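Dally-like, isoform A (Drosophila melanogaster, PDB 6XTZ) is a glypican, probably at the cell surface, that binds Wnt and Hedgehog proteins and shields the palmitoleate lipid of Wnt, enabling signalling at a distance. Local coordinates at residues A[15-20]-A[51-56]; A[38-43]-A[234-239]; A[59-64]-A[228-233]. The protein carries 5 engineered substitutions. All blocks are in the same frame, centred on the assembly; numbering follows the deposited sequence.

The three contacts gather at one end of the elongated, mainly helical chain and illustrate three ways of joining its parts: a methyl on a ring, a disulfide and a helix crossing. They lie 11 to 12 Å apart between centres, on one side of the chain's centre. Contacts 1 and 3 share helix 51-110, with contact 1 closing before contact 3 opens. Contact 2 alternates with contact 1 along the chain and encloses contact 3, using helix 236-239 directly after helix 224-234. The N-terminal residues and the region around 228-239, remote in sequence, thus come together round the start of helix 51-110, which farther along carries lipid-pocket residues such as Leu94 and Gln101.

Contact 1: residues A[15-20]-A[51-56]; sequences HIFQAR and YNMETR
Met53 meets Phe17 with its terminal methyl, and the side chain is best followed outward from the helix. Its first torsion (chi1 -66°) sets CG beside the backbone N, and CB and CG together carry the chain across the gap toward helix 14-19. The sulfur comes next: SD stands above the ring face but at a distance, 5.3 Å from the centroid of the Phe17 ring. A bend at chi3 (57°) then delivers CE almost onto the ring normal, 3.5 Å from that centroid. The methyl is so well centred that its separations from the six ring carbons vary little, the shortest being 3.6 Å, from Met53 CE to Phe17 CD2. This is a CH-pi contact within a Met-aromatic pair, the two side chains crossing at about a right angle. A looser touch follows where helix 14-19 has ended, with Arg56 CD 4.1 Å from Arg20 O. Both Phe17 and Met53 are buried. Phe17 also rests on Cys49 and on Ala238 of helix 236-239, while Met53 touches Pro28, so that the short helix 14-19 packs against both the first turns of helix 51-110 and helix 236-239.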
ATOM      1  N   HIS A  15      16.223  13.295 -40.826  1.00 69.61           N
ATOM      2  CA  HIS A  15      16.818  12.233 -40.021  1.00 67.93           C
ATOM      3  C   HIS A  15      15.932  11.864 -38.839  1.00 67.59           C
ATOM      4  O   HIS A  15      15.934  10.707 -38.404  1.00 68.52           O
ATOM      5  CB  HIS A  15      18.205  12.654 -39.534  1.00 66.89           C
ATOM      6  CG  HIS A  15      18.186  13.798 -38.570  1.00 65.67           C
ATOM      7  ND1 HIS A  15      18.008  15.106 -38.969  1.00 68.07           N
ATOM      8  CD2 HIS A  15      18.329  13.833 -37.224  1.00 66.75           C
ATOM      9  CE1 HIS A  15      18.040  15.896 -37.910  1.00 66.90           C
ATOM     10  NE2 HIS A  15      18.234  15.148 -36.839  1.00 66.00           N
ATOM     11  N   ILE A  16      15.176  12.829 -38.308  1.00 66.89           N
ATOM     12  CA  ILE A  16      14.293  12.554 -37.180  1.00 61.34           C
ATOM     13  C   ILE A  16      13.196  11.578 -37.585  1.00 59.86           C
ATOM     14  O   ILE A  16      12.869  10.646 -36.840  1.00 54.94           O
ATOM     15  CB  ILE A  16      13.709  13.868 -36.631  1.00 58.34           C
ATOM     16  CG1 ILE A  16      14.828  14.786 -36.134  1.00 56.52           C
ATOM     17  CG2 ILE A  16      12.718  13.589 -35.515  1.00 59.71           C
ATOM     18  CD1 ILE A  16      14.332  16.114 -35.602  1.00 56.56           C
ATOM     19  N   PHE A  17      12.613  11.772 -38.771  1.00 60.43           N
ATOM     20  CA  PHE A  17      11.558  10.875 -39.232  1.00 59.88           C
ATOM     21  C   PHE A  17      12.098   9.474 -39.490  1.00 64.53           C
ATOM     22  O   PHE A  17      11.437   8.480 -39.168  1.00 65.16           O
ATOM     23  CB  PHE A  17      10.901  11.443 -40.489  1.00 60.15           C
ATOM     24  CG  PHE A  17      10.205  12.755 -40.268  1.00 53.62           C
ATOM     25  CD1 PHE A  17       9.450  12.969 -39.126  1.00 49.57           C
ATOM     26  CD2 PHE A  17      10.312  13.779 -41.195  1.00 50.84           C
ATOM     27  CE1 PHE A  17       8.809  14.175 -38.916  1.00 46.94           C
ATOM     28  CE2 PHE A  17       9.674  14.988 -40.991  1.00 49.04           C
ATOM     29  CZ  PHE A  17       8.924  15.187 -39.848  1.00 49.62           C
ATOM     30  N   GLN A  18      13.299   9.375 -40.068  1.00 66.75           N
ATOM     31  CA  GLN A  18      13.909   8.067 -40.279  1.00 70.34           C
ATOM     32  C   GLN A  18      14.233   7.381 -38.959  1.00 73.10           C
ATOM     33  O   GLN A  18      14.156   6.150 -38.865  1.00 74.89           O
ATOM     34  CB  GLN A  18      15.172   8.206 -41.131  1.00 74.65           C
ATOM     35  CG  GLN A  18      14.909   8.657 -42.559  1.00 78.82           C
ATOM     36  CD  GLN A  18      16.179   8.800 -43.376  1.00 80.19           C
ATOM     37  OE1 GLN A  18      17.286   8.697 -42.849  1.00 84.07           O
ATOM     38  NE2 GLN A  18      16.023   9.038 -44.673  1.00 76.51           N
ATOM     39  N   ALA A  19      14.596   8.154 -37.933  1.00 70.94           N
ATOM     40  CA  ALA A  19      14.829   7.579 -36.614  1.00 67.60           C
ATOM     41  C   ALA A  19      13.542   7.090 -35.966  1.00 69.07           C
ATOM     42  O   ALA A  19      13.596   6.236 -35.074  1.00 73.86           O
ATOM     43  CB  ALA A  19      15.514   8.601 -35.705  1.00 64.04           C
ATOM     44  N   ARG A  20      12.393   7.609 -36.391  1.00 62.42           N
ATOM     45  CA  ARG A  20      11.101   7.201 -35.858  1.00 59.97           C
ATOM     46  C   ARG A  20      10.482   6.046 -36.633  1.00 63.69           C
ATOM     47  O   ARG A  20       9.314   5.717 -36.403  1.00 71.27           O
ATOM     48  CB  ARG A  20      10.144   8.396 -35.837  1.00 57.15           C
ATOM     49  CG  ARG A  20      10.568   9.505 -34.885  1.00 59.03           C
ATOM     50  CD  ARG A  20       9.719  10.755 -35.066  1.00 57.46           C
ATOM     51  NE  ARG A  20      10.105  11.816 -34.140  1.00 53.21           N
ATOM     52  CZ  ARG A  20       9.576  13.035 -34.140  1.00 50.79           C
ATOM     53  NH1 ARG A  20       8.637  13.353 -35.022  1.00 47.08           N
ATOM     54  NH2 ARG A  20       9.988  13.940 -33.262  1.00 44.96           N
ATOM     55  N   TYR A  51      -0.332  12.374 -43.616  1.00 49.68           N
ATOM     56  CA  TYR A  51      -1.300  11.727 -42.737  1.00 47.82           C
ATOM     57  C   TYR A  51      -0.792  10.373 -42.255  1.00 51.76           C
ATOM     58  O   TYR A  51      -1.049   9.980 -41.110  1.00 55.62           O
ATOM     59  CB  TYR A  51      -2.635  11.573 -43.465  1.00 51.86           C
ATOM     60  CG  TYR A  51      -3.776  11.091 -42.600  1.00 52.12           C
ATOM     61  CD1 TYR A  51      -4.611  11.994 -41.954  1.00 48.68           C
ATOM     62  CD2 TYR A  51      -4.039   9.735 -42.450  1.00 44.30           C
ATOM     63  CE1 TYR A  51      -5.664  11.560 -41.172  1.00 46.98           C
ATOM     64  CE2 TYR A  51      -5.090   9.292 -41.673  1.00 43.81           C
ATOM     65  CZ  TYR A  51      -5.899  10.208 -41.036  1.00 47.16           C
ATOM     66  OH  TYR A  51      -6.946   9.767 -40.262  1.00 45.28           O
ATOM     67  N   ASN A  52      -0.069   9.646 -43.112  1.00 50.79           N
ATOM     68  CA  ASN A  52       0.452   8.344 -42.710  1.00 50.95           C
ATOM     69  C   ASN A  52       1.628   8.483 -41.752  1.00 46.46           C
ATOM     70  O   ASN A  52       1.787   7.668 -40.837  1.00 43.25           O
ATOM     71  CB  ASN A  52       0.856   7.538 -43.943  1.00 52.97           C
ATOM     72  CG  ASN A  52      -0.329   7.180 -44.820  1.00 58.80           C
ATOM     73  OD1 ASN A  52      -1.404   6.841 -44.323  1.00 57.46           O
ATOM     74  ND2 ASN A  52      -0.139   7.260 -46.132  1.00 58.47           N
ATOM     75  N   MET A  53       2.470   9.501 -41.946  1.00 47.36           N
ATOM     76  CA  MET A  53       3.558   9.739 -41.002  1.00 47.00           C
ATOM     77  C   MET A  53       3.016  10.104 -39.628  1.00 49.56           C
ATOM     78  O   MET A  53       3.537   9.650 -38.603  1.00 54.80           O
ATOM     79  CB  MET A  53       4.476  10.844 -41.524  1.00 46.42           C
ATOM     80  CG  MET A  53       5.225  10.486 -42.791  1.00 48.61           C
ATOM     81  SD  MET A  53       6.083  11.915 -43.467  1.00 56.37           S
ATOM     82  CE  MET A  53       7.108  12.388 -42.076  1.00 50.51           C
ATOM     83  N   GLU A  54       1.963  10.922 -39.590  1.00 48.61           N
ATOM     84  CA  GLU A  54       1.366  11.313 -38.319  1.00 44.38           C
ATOM     85  C   GLU A  54       0.750  10.116 -37.606  1.00 46.47           C
ATOM     86  O   GLU A  54       0.865   9.990 -36.382  1.00 45.63           O
ATOM     87  CB  GLU A  54       0.317  12.399 -38.553  1.00 46.26           C
ATOM     88  CG  GLU A  54      -0.251  12.995 -37.283  1.00 42.85           C
ATOM     89  CD  GLU A  54      -1.406  13.935 -37.552  1.00 42.87           C
ATOM     90  OE1 GLU A  54      -2.213  13.646 -38.462  1.00 45.38           O
ATOM     91  OE2 GLU A  54      -1.506  14.964 -36.854  1.00 45.53           O
ATOM     92  N   THR A  55       0.093   9.228 -38.355  1.00 47.50           N
ATOM     93  CA  THR A  55      -0.535   8.063 -37.738  1.00 46.85           C
ATOM     94  C   THR A  55       0.507   7.123 -37.143  1.00 49.67           C
ATOM     95  O   THR A  55       0.323   6.610 -36.032  1.00 47.37           O
ATOM     96  CB  THR A  55      -1.403   7.327 -38.760  1.00 48.30           C
ATOM     97  OG1 THR A  55      -2.398   8.221 -39.274  1.00 53.85           O
ATOM     98  CG2 THR A  55      -2.090   6.131 -38.116  1.00 46.53           C
ATOM     99  N   ARG A  56       1.609   6.890 -37.861  1.00 51.40           N
ATOM    100  CA  ARG A  56       2.667   6.030 -37.339  1.00 51.64           C
ATOM    101  C   ARG A  56       3.241   6.590 -36.043  1.00 51.99           C
ATOM    102  O   ARG A  56       3.342   5.882 -35.035  1.00 53.56           O
ATOM    103  CB  ARG A  56       3.771   5.854 -38.384  1.00 55.75           C
ATOM    104  CG  ARG A  56       5.060   5.277 -37.817  1.00 56.37           C
ATOM    105  CD  ARG A  56       6.130   5.097 -38.885  1.00 61.64           C
ATOM    106  NE  ARG A  56       5.992   3.834 -39.605  1.00 67.63           N
ATOM    107  CZ  ARG A  56       5.434   3.711 -40.805  1.00 76.68           C
ATOM    108  NH1 ARG A  56       4.958   4.778 -41.431  1.00 75.41           N
ATOM    109  NH2 ARG A  56       5.356   2.519 -41.381  1.00 83.65           N
TER

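Contact 2: residues A[38-43]-A[234-239]; sequences RYCESP and QHCGAC
Tyr39 comes close to Cys236 through its backbone, with Tyr39 C 4.1 Å from Cys236 SG, while its ring is turned away from segment 234-239. One face of that ring carries Arg38 CB, over its centre and 3.9 Å above the plane. The neighbours exchange roles farther out, where the Tyr39 hydroxyl oxygen sits above the middle of the Arg38 guanidinium. On the opposite segment the His235 imidazole has Gln234 CG over the centre of one face. That ring is buried, and it also touches Met57 and Gln60 of helix 51-110.

The link itself is made beside these groups. Cys40 SG and Cys236 SG are joined at 2.0 Å in a disulfide, and the torsion about the S-S bond, chi3 -82°, is close to the size that such bonds prefer. Both sulfurs lie beside their own backbone N and anti to the carbonyl carbon, so the two SG atoms are turned into the gap between the chains, where the CA atoms of Cys40 and Cys236 are 5.3 Å apart. A third sulfur lies alongside: Cys239 SG is 3.7 Å from Cys40 SG, in nonbonded contact, and is itself bonded to Cys49. Backbone N-H groups of Tyr39 and Cys40 both reach Glu54 OE2, which helps to fix the loop next to its cysteine.

Seven disulfides are known in this protein, in keeping with the cysteine-rich character of glypicans. Cys40-Cys236 and Cys49-Cys239, with half-cystines on one turn of helix 236-239, tie it covalently to the loop before helix 51-110. Sequence positions nearly two hundred residues apart are therefore held without reliance on hydrogen bonds between the segments, as suits an extracellular domain.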
ATOM      1  N   ARG A  38      -4.491  15.405 -38.300  1.00 45.97           N
ATOM      2  CA  ARG A  38      -5.441  15.299 -37.198  1.00 46.73           C
ATOM      3  C   ARG A  38      -4.942  15.945 -35.915  1.00 56.49           C
ATOM      4  O   ARG A  38      -5.745  16.505 -35.160  1.00 58.48           O
ATOM      5  CB  ARG A  38      -5.765  13.828 -36.921  1.00 46.95           C
ATOM      6  CG  ARG A  38      -6.504  13.129 -38.043  1.00 56.50           C
ATOM      7  CD  ARG A  38      -6.841  11.695 -37.665  1.00 55.28           C
ATOM      8  NE  ARG A  38      -5.663  10.832 -37.654  1.00 54.32           N
ATOM      9  CZ  ARG A  38      -5.699   9.529 -37.398  1.00 53.17           C
ATOM     10  NH1 ARG A  38      -6.854   8.937 -37.129  1.00 51.18           N
ATOM     11  NH2 ARG A  38      -4.580   8.816 -37.414  1.00 54.74           N
ATOM     12  N   TYR A  39      -3.643  15.872 -35.645  1.00 58.02           N
ATOM     13  CA  TYR A  39      -3.095  16.326 -34.375  1.00 48.96           C
ATOM     14  C   TYR A  39      -2.141  17.499 -34.533  1.00 50.62           C
ATOM     15  O   TYR A  39      -2.238  18.473 -33.776  1.00 50.00           O
ATOM     16  CB  TYR A  39      -2.385  15.165 -33.665  1.00 49.01           C
ATOM     17  CG  TYR A  39      -3.171  13.874 -33.693  1.00 47.68           C
ATOM     18  CD1 TYR A  39      -4.447  13.804 -33.148  1.00 49.04           C
ATOM     19  CD2 TYR A  39      -2.636  12.724 -34.257  1.00 42.82           C
ATOM     20  CE1 TYR A  39      -5.170  12.627 -33.171  1.00 46.02           C
ATOM     21  CE2 TYR A  39      -3.351  11.542 -34.283  1.00 41.95           C
ATOM     22  CZ  TYR A  39      -4.617  11.501 -33.739  1.00 47.20           C
ATOM     23  OH  TYR A  39      -5.333  10.327 -33.762  1.00 54.34           O
ATOM     24  N   CYS A  40      -1.219  17.436 -35.487  1.00 50.97           N
ATOM     25  CA  CYS A  40      -0.350  18.574 -35.736  1.00 46.84           C
ATOM     26  C   CYS A  40      -1.126  19.689 -36.428  1.00 48.81           C
ATOM     27  O   CYS A  40      -2.221  19.489 -36.961  1.00 52.91           O
ATOM     28  CB  CYS A  40       0.849  18.170 -36.594  1.00 44.49           C
ATOM     29  SG  CYS A  40       1.769  16.739 -35.994  1.00 54.81           S
ATOM     30  N   GLU A  41      -0.542  20.882 -36.413  1.00 51.83           N
ATOM     31  CA  GLU A  41      -1.107  22.002 -37.148  1.00 59.45           C
ATOM     32  C   GLU A  41      -0.801  21.858 -38.633  1.00 59.80           C
ATOM     33  O   GLU A  41       0.303  21.464 -39.020  1.00 60.48           O
ATOM     34  CB  GLU A  41      -0.553  23.328 -36.624  1.00 65.36           C
ATOM     35  CG  GLU A  41      -1.180  24.554 -37.276  1.00 74.55           C
ATOM     36  CD  GLU A  41      -0.605  25.858 -36.754  1.00 79.69           C
ATOM     37  OE1 GLU A  41       0.419  25.815 -36.042  1.00 79.73           O
ATOM     38  OE2 GLU A  41      -1.181  26.926 -37.057  1.00 80.51           O
ATOM     39  N   SER A  42      -1.795  22.171 -39.465  1.00 54.27           N
ATOM     40  CA  SER A  42      -1.657  22.176 -40.920  1.00 56.06           C
ATOM     41  C   SER A  42      -1.918  23.595 -41.408  1.00 61.06           C
ATOM     42  O   SER A  42      -3.030  23.912 -41.856  1.00 62.12           O
ATOM     43  CB  SER A  42      -2.612  21.184 -41.577  1.00 55.62           C
ATOM     44  OG  SER A  42      -2.140  19.858 -41.445  1.00 62.15           O
ATOM     45  N   PRO A  43      -0.930  24.474 -41.325  1.00 61.53           N
ATOM     46  CA  PRO A  43      -1.128  25.867 -41.725  1.00 61.83           C
ATOM     47  C   PRO A  43      -1.074  26.005 -43.243  1.00 67.93           C
ATOM     48  O   PRO A  43      -0.863  25.041 -43.978  1.00 69.92           O
ATOM     49  CB  PRO A  43       0.039  26.589 -41.050  1.00 61.77           C
ATOM     50  CG  PRO A  43       1.116  25.566 -41.008  1.00 62.47           C
ATOM     51  CD  PRO A  43       0.428  24.237 -40.806  1.00 64.61           C
ATOM     52  N   GLN A 234       5.195  15.484 -28.606  1.00 49.69           N
ATOM     53  CA  GLN A 234       6.418  14.719 -28.821  1.00 57.29           C
ATOM     54  C   GLN A 234       6.892  14.729 -30.272  1.00 52.61           C
ATOM     55  O   GLN A 234       8.104  14.742 -30.521  1.00 53.39           O
ATOM     56  CB  GLN A 234       6.214  13.274 -28.351  1.00 58.80           C
ATOM     57  CG  GLN A 234       7.442  12.384 -28.503  1.00 63.02           C
ATOM     58  CD  GLN A 234       7.230  10.983 -27.960  1.00 64.71           C
ATOM     59  OE1 GLN A 234       6.235  10.708 -27.287  1.00 64.50           O
ATOM     60  NE2 GLN A 234       8.166  10.089 -28.253  1.00 62.40           N
ATOM     61  N   HIS A 235       5.977  14.727 -31.241  1.00 55.26           N
ATOM     62  CA  HIS A 235       6.352  14.535 -32.638  1.00 50.57           C
ATOM     63  C   HIS A 235       6.071  15.721 -33.548  1.00 54.15           C
ATOM     64  O   HIS A 235       6.799  15.905 -34.527  1.00 56.65           O
ATOM     65  CB  HIS A 235       5.639  13.302 -33.218  1.00 50.71           C
ATOM     66  CG  HIS A 235       6.016  12.016 -32.553  1.00 55.44           C
ATOM     67  ND1 HIS A 235       7.306  11.531 -32.543  1.00 59.25           N
ATOM     68  CD2 HIS A 235       5.269  11.112 -31.877  1.00 59.08           C
ATOM     69  CE1 HIS A 235       7.338  10.385 -31.887  1.00 59.09           C
ATOM     70  NE2 HIS A 235       6.116  10.108 -31.471  1.00 56.15           N
ATOM     71  N   CYS A 236       5.045  16.526 -33.266  1.00 55.51           N
ATOM     72  CA  CYS A 236       4.639  17.565 -34.208  1.00 55.55           C
ATOM     73  C   CYS A 236       5.670  18.675 -34.364  1.00 56.83           C
ATOM     74  O   CYS A 236       5.552  19.471 -35.303  1.00 54.90           O
ATOM     75  CB  CYS A 236       3.298  18.163 -33.788  1.00 52.22           C
ATOM     76  SG  CYS A 236       1.905  17.034 -33.990  1.00 54.32           S
ATOM     77  N   GLY A 237       6.666  18.753 -33.481  1.00 56.39           N
ATOM     78  CA  GLY A 237       7.723  19.732 -33.668  1.00 56.54           C
ATOM     79  C   GLY A 237       8.504  19.503 -34.947  1.00 54.98           C
ATOM     80  O   GLY A 237       8.846  20.452 -35.655  1.00 51.91           O
ATOM     81  N   ALA A 238       8.786  18.237 -35.267  1.00 55.20           N
ATOM     82  CA  ALA A 238       9.511  17.932 -36.494  1.00 50.99           C
ATOM     83  C   ALA A 238       8.670  18.215 -37.730  1.00 55.36           C
ATOM     84  O   ALA A 238       9.219  18.479 -38.806  1.00 51.00           O
ATOM     85  CB  ALA A 238       9.969  16.474 -36.486  1.00 47.50           C
ATOM     86  N   CYS A 239       7.341  18.164 -37.604  1.00 55.37           N
ATOM     87  CA  CYS A 239       6.481  18.471 -38.740  1.00 55.45           C
ATOM     88  C   CYS A 239       6.571  19.934 -39.158  1.00 56.76           C
ATOM     89  O   CYS A 239       6.220  20.261 -40.297  1.00 57.66           O
ATOM     90  CB  CYS A 239       5.032  18.103 -38.421  1.00 56.48           C
ATOM     91  SG  CYS A 239       4.782  16.344 -38.070  1.00 56.10           S
TER

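Contact 3: residues A[59-64]-A[228-233]; sequences MQSRQQ and GALTKM
Leu230 and Ser61 make most of the van der Waals contact between two helices that cross steeply. In the leucine, chi1 of -165° turns CG toward helix 51-110, and the second torsion (60°) extends CD2 over its backbone. There CD2 lies 3.3 Å from Ser61 O and 3.7 Å from Ser61 CB, so one methyl covers both the carbonyl and the start of the serine side chain. The same methyl stands 3.9 Å from Arg62 N. Thr231 adds a lighter touch, its CG2 being 4.5 Å from Ser61 CB. The buried leucine is also flanked by Ile255 and by Leu65, which follows on helix 51-110.

Polar groups are satisfied chiefly to the side of this patch. Thr231 OG1 donates to Gly228 O at 3.1 Å, tilted 35° from the carbonyl plane, and Lys232 N approaches that oxygen from the same face; the threonine hydroxyl is thereby turned back onto its own helix while its methyl faces Ser61. Gln234, just past the segment, spans the two helices: its NE2 donates to Gln64 OE1, and its OE1 has a weak hydrogen bond with Ser61 OG.

The axes of 59-64 and 228-233 pass 9.1 Å apart at 106°, and the closest CA pair, Ser61 and Thr231, marks where the backbones come together. The crossing is thus nearly perpendicular, and near its closest point the small Ser61 lies against Leu230. In this glypican it sets helix 224-234 across the long helix 51-110 at the disulfide-rich end of the elongated, mainly helical fold.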
ATOM      1  N   MET A  59       0.633   6.236 -33.044  1.00 45.51           N
ATOM      2  CA  MET A  59       0.591   4.941 -32.378  1.00 45.76           C
ATOM      3  C   MET A  59       1.910   4.632 -31.681  1.00 47.48           C
ATOM      4  O   MET A  59       1.928   3.885 -30.698  1.00 47.26           O
ATOM      5  CB  MET A  59       0.233   3.849 -33.383  1.00 53.17           C
ATOM      6  CG  MET A  59      -1.087   4.097 -34.100  1.00 58.79           C
ATOM      7  SD  MET A  59      -1.489   2.847 -35.335  1.00 62.52           S
ATOM      8  CE  MET A  59      -0.102   3.018 -36.456  1.00 64.06           C
ATOM      9  N   GLN A  60       3.016   5.206 -32.162  1.00 48.99           N
ATOM     10  CA  GLN A  60       4.299   5.015 -31.495  1.00 50.40           C
ATOM     11  C   GLN A  60       4.323   5.698 -30.133  1.00 50.36           C
ATOM     12  O   GLN A  60       4.823   5.129 -29.156  1.00 54.87           O
ATOM     13  CB  GLN A  60       5.432   5.537 -32.377  1.00 52.71           C
ATOM     14  CG  GLN A  60       6.795   5.532 -31.708  1.00 59.58           C
ATOM     15  CD  GLN A  60       7.881   6.113 -32.593  1.00 71.30           C
ATOM     16  OE1 GLN A  60       7.785   6.077 -33.822  1.00 72.51           O
ATOM     17  NE2 GLN A  60       8.920   6.659 -31.971  1.00 74.91           N
ATOM     18  N   SER A  61       3.786   6.919 -30.046  1.00 48.40           N
ATOM     19  CA  SER A  61       3.781   7.638 -28.775  1.00 48.16           C
ATOM     20  C   SER A  61       2.877   6.963 -27.753  1.00 44.40           C
ATOM     21  O   SER A  61       3.217   6.895 -26.566  1.00 46.45           O
ATOM     22  CB  SER A  61       3.343   9.087 -28.986  1.00 52.80           C
ATOM     23  OG  SER A  61       4.439   9.898 -29.360  1.00 61.91           O
ATOM     24  N   ARG A  62       1.717   6.470 -28.191  1.00 43.17           N
ATOM     25  CA  ARG A  62       0.808   5.807 -27.265  1.00 45.84           C
ATOM     26  C   ARG A  62       1.405   4.505 -26.744  1.00 49.17           C
ATOM     27  O   ARG A  62       1.230   4.162 -25.568  1.00 51.24           O
ATOM     28  CB  ARG A  62      -0.540   5.556 -27.940  1.00 45.52           C
ATOM     29  CG  ARG A  62      -1.560   4.885 -27.038  1.00 54.73           C
ATOM     30  CD  ARG A  62      -2.929   4.797 -27.690  1.00 60.73           C
ATOM     31  NE  ARG A  62      -3.883   4.103 -26.829  1.00 65.78           N
ATOM     32  CZ  ARG A  62      -5.170   3.942 -27.116  1.00 73.94           C
ATOM     33  NH1 ARG A  62      -5.667   4.428 -28.244  1.00 80.29           N
ATOM     34  NH2 ARG A  62      -5.962   3.293 -26.273  1.00 73.33           N
ATOM     35  N   GLN A  63       2.130   3.775 -27.596  1.00 44.59           N
ATOM     36  CA  GLN A  63       2.747   2.529 -27.154  1.00 49.29           C
ATOM     37  C   GLN A  63       3.948   2.781 -26.250  1.00 45.48           C
ATOM     38  O   GLN A  63       4.215   1.982 -25.346  1.00 44.47           O
ATOM     39  CB  GLN A  63       3.158   1.683 -28.358  1.00 48.24           C
ATOM     40  CG  GLN A  63       1.984   1.112 -29.135  1.00 55.89           C
ATOM     41  CD  GLN A  63       2.419   0.305 -30.343  1.00 64.43           C
ATOM     42  OE1 GLN A  63       3.609   0.058 -30.546  1.00 64.80           O
ATOM     43  NE2 GLN A  63       1.454  -0.110 -31.155  1.00 68.07           N
ATOM     44  N   GLN A  64       4.682   3.874 -26.475  1.00 42.99           N
ATOM     45  CA  GLN A  64       5.818   4.181 -25.612  1.00 44.24           C
ATOM     46  C   GLN A  64       5.359   4.592 -24.218  1.00 47.73           C
ATOM     47  O   GLN A  64       5.968   4.197 -23.218  1.00 50.31           O
ATOM     48  CB  GLN A  64       6.682   5.275 -26.237  1.00 49.07           C
ATOM     49  CG  GLN A  64       7.514   4.808 -27.423  1.00 66.20           C
ATOM     50  CD  GLN A  64       8.363   5.918 -28.015  1.00 73.30           C
ATOM     51  OE1 GLN A  64       8.275   7.074 -27.599  1.00 76.39           O
ATOM     52  NE2 GLN A  64       9.192   5.572 -28.993  1.00 74.68           N
ATOM     53  N   GLY A 228      -3.990  12.648 -29.020  1.00 46.85           N
ATOM     54  CA  GLY A 228      -3.816  13.918 -29.708  1.00 44.36           C
ATOM     55  C   GLY A 228      -2.797  14.816 -29.034  1.00 46.96           C
ATOM     56  O   GLY A 228      -1.881  15.334 -29.680  1.00 50.27           O
ATOM     57  N   ALA A 229      -2.941  15.014 -27.722  1.00 46.11           N
ATOM     58  CA  ALA A 229      -2.014  15.877 -26.997  1.00 42.96           C
ATOM     59  C   ALA A 229      -0.613  15.285 -26.946  1.00 43.02           C
ATOM     60  O   ALA A 229       0.374  16.028 -26.926  1.00 44.64           O
ATOM     61  CB  ALA A 229      -2.530  16.133 -25.582  1.00 42.65           C
ATOM     62  N   LEU A 230      -0.507  13.954 -26.931  1.00 44.53           N
ATOM     63  CA  LEU A 230       0.798  13.309 -26.833  1.00 46.17           C
ATOM     64  C   LEU A 230       1.616  13.512 -28.104  1.00 46.39           C
ATOM     65  O   LEU A 230       2.827  13.751 -28.039  1.00 48.94           O
ATOM     66  CB  LEU A 230       0.611  11.820 -26.541  1.00 49.04           C
ATOM     67  CG  LEU A 230       1.809  11.013 -26.047  1.00 46.25           C
ATOM     68  CD1 LEU A 230       2.318  11.581 -24.734  1.00 40.77           C
ATOM     69  CD2 LEU A 230       1.416   9.555 -25.883  1.00 44.46           C
ATOM     70  N   THR A 231       0.971  13.426 -29.267  1.00 50.59           N
ATOM     71  CA  THR A 231       1.692  13.566 -30.527  1.00 47.92           C
ATOM     72  C   THR A 231       2.049  15.018 -30.813  1.00 44.81           C
ATOM     73  O   THR A 231       3.133  15.299 -31.339  1.00 43.65           O
ATOM     74  CB  THR A 231       0.859  12.993 -31.667  1.00 52.67           C
ATOM     75  OG1 THR A 231      -0.329  13.775 -31.819  1.00 70.89           O
ATOM     76  CG2 THR A 231       0.467  11.580 -31.342  1.00 40.74           C
ATOM     77  N   LYS A 232       1.151  15.950 -30.484  1.00 48.06           N
ATOM     78  CA  LYS A 232       1.473  17.366 -30.623  1.00 48.95           C
ATOM     79  C   LYS A 232       2.675  17.743 -29.771  1.00 47.88           C
ATOM     80  O   LYS A 232       3.468  18.609 -30.160  1.00 46.49           O
ATOM     81  CB  LYS A 232       0.259  18.220 -30.250  1.00 52.05           C
ATOM     82  CG  LYS A 232       0.443  19.711 -30.486  1.00 57.54           C
ATOM     83  CD  LYS A 232      -0.787  20.490 -30.045  1.00 63.76           C
ATOM     84  CE  LYS A 232      -0.597  21.983 -30.237  1.00 69.01           C
ATOM     85  NZ  LYS A 232      -1.780  22.760 -29.776  1.00 73.00           N
ATOM     86  N   MET A 233       2.840  17.089 -28.620  1.00 45.94           N
ATOM     87  CA  MET A 233       3.953  17.397 -27.733  1.00 42.98           C
ATOM     88  C   MET A 233       5.247  16.758 -28.219  1.00 43.38           C
ATOM     89  O   MET A 233       6.293  17.414 -28.259  1.00 44.42           O
ATOM     90  CB  MET A 233       3.625  16.937 -26.308  1.00 43.27           C
ATOM     91  CG  MET A 233       4.694  17.239 -25.268  1.00 39.53           C
ATOM     92  SD  MET A 233       5.920  15.931 -25.084  1.00 50.02           S
ATOM     93  CE  MET A 233       4.873  14.533 -24.682  1.00 45.06           C
TER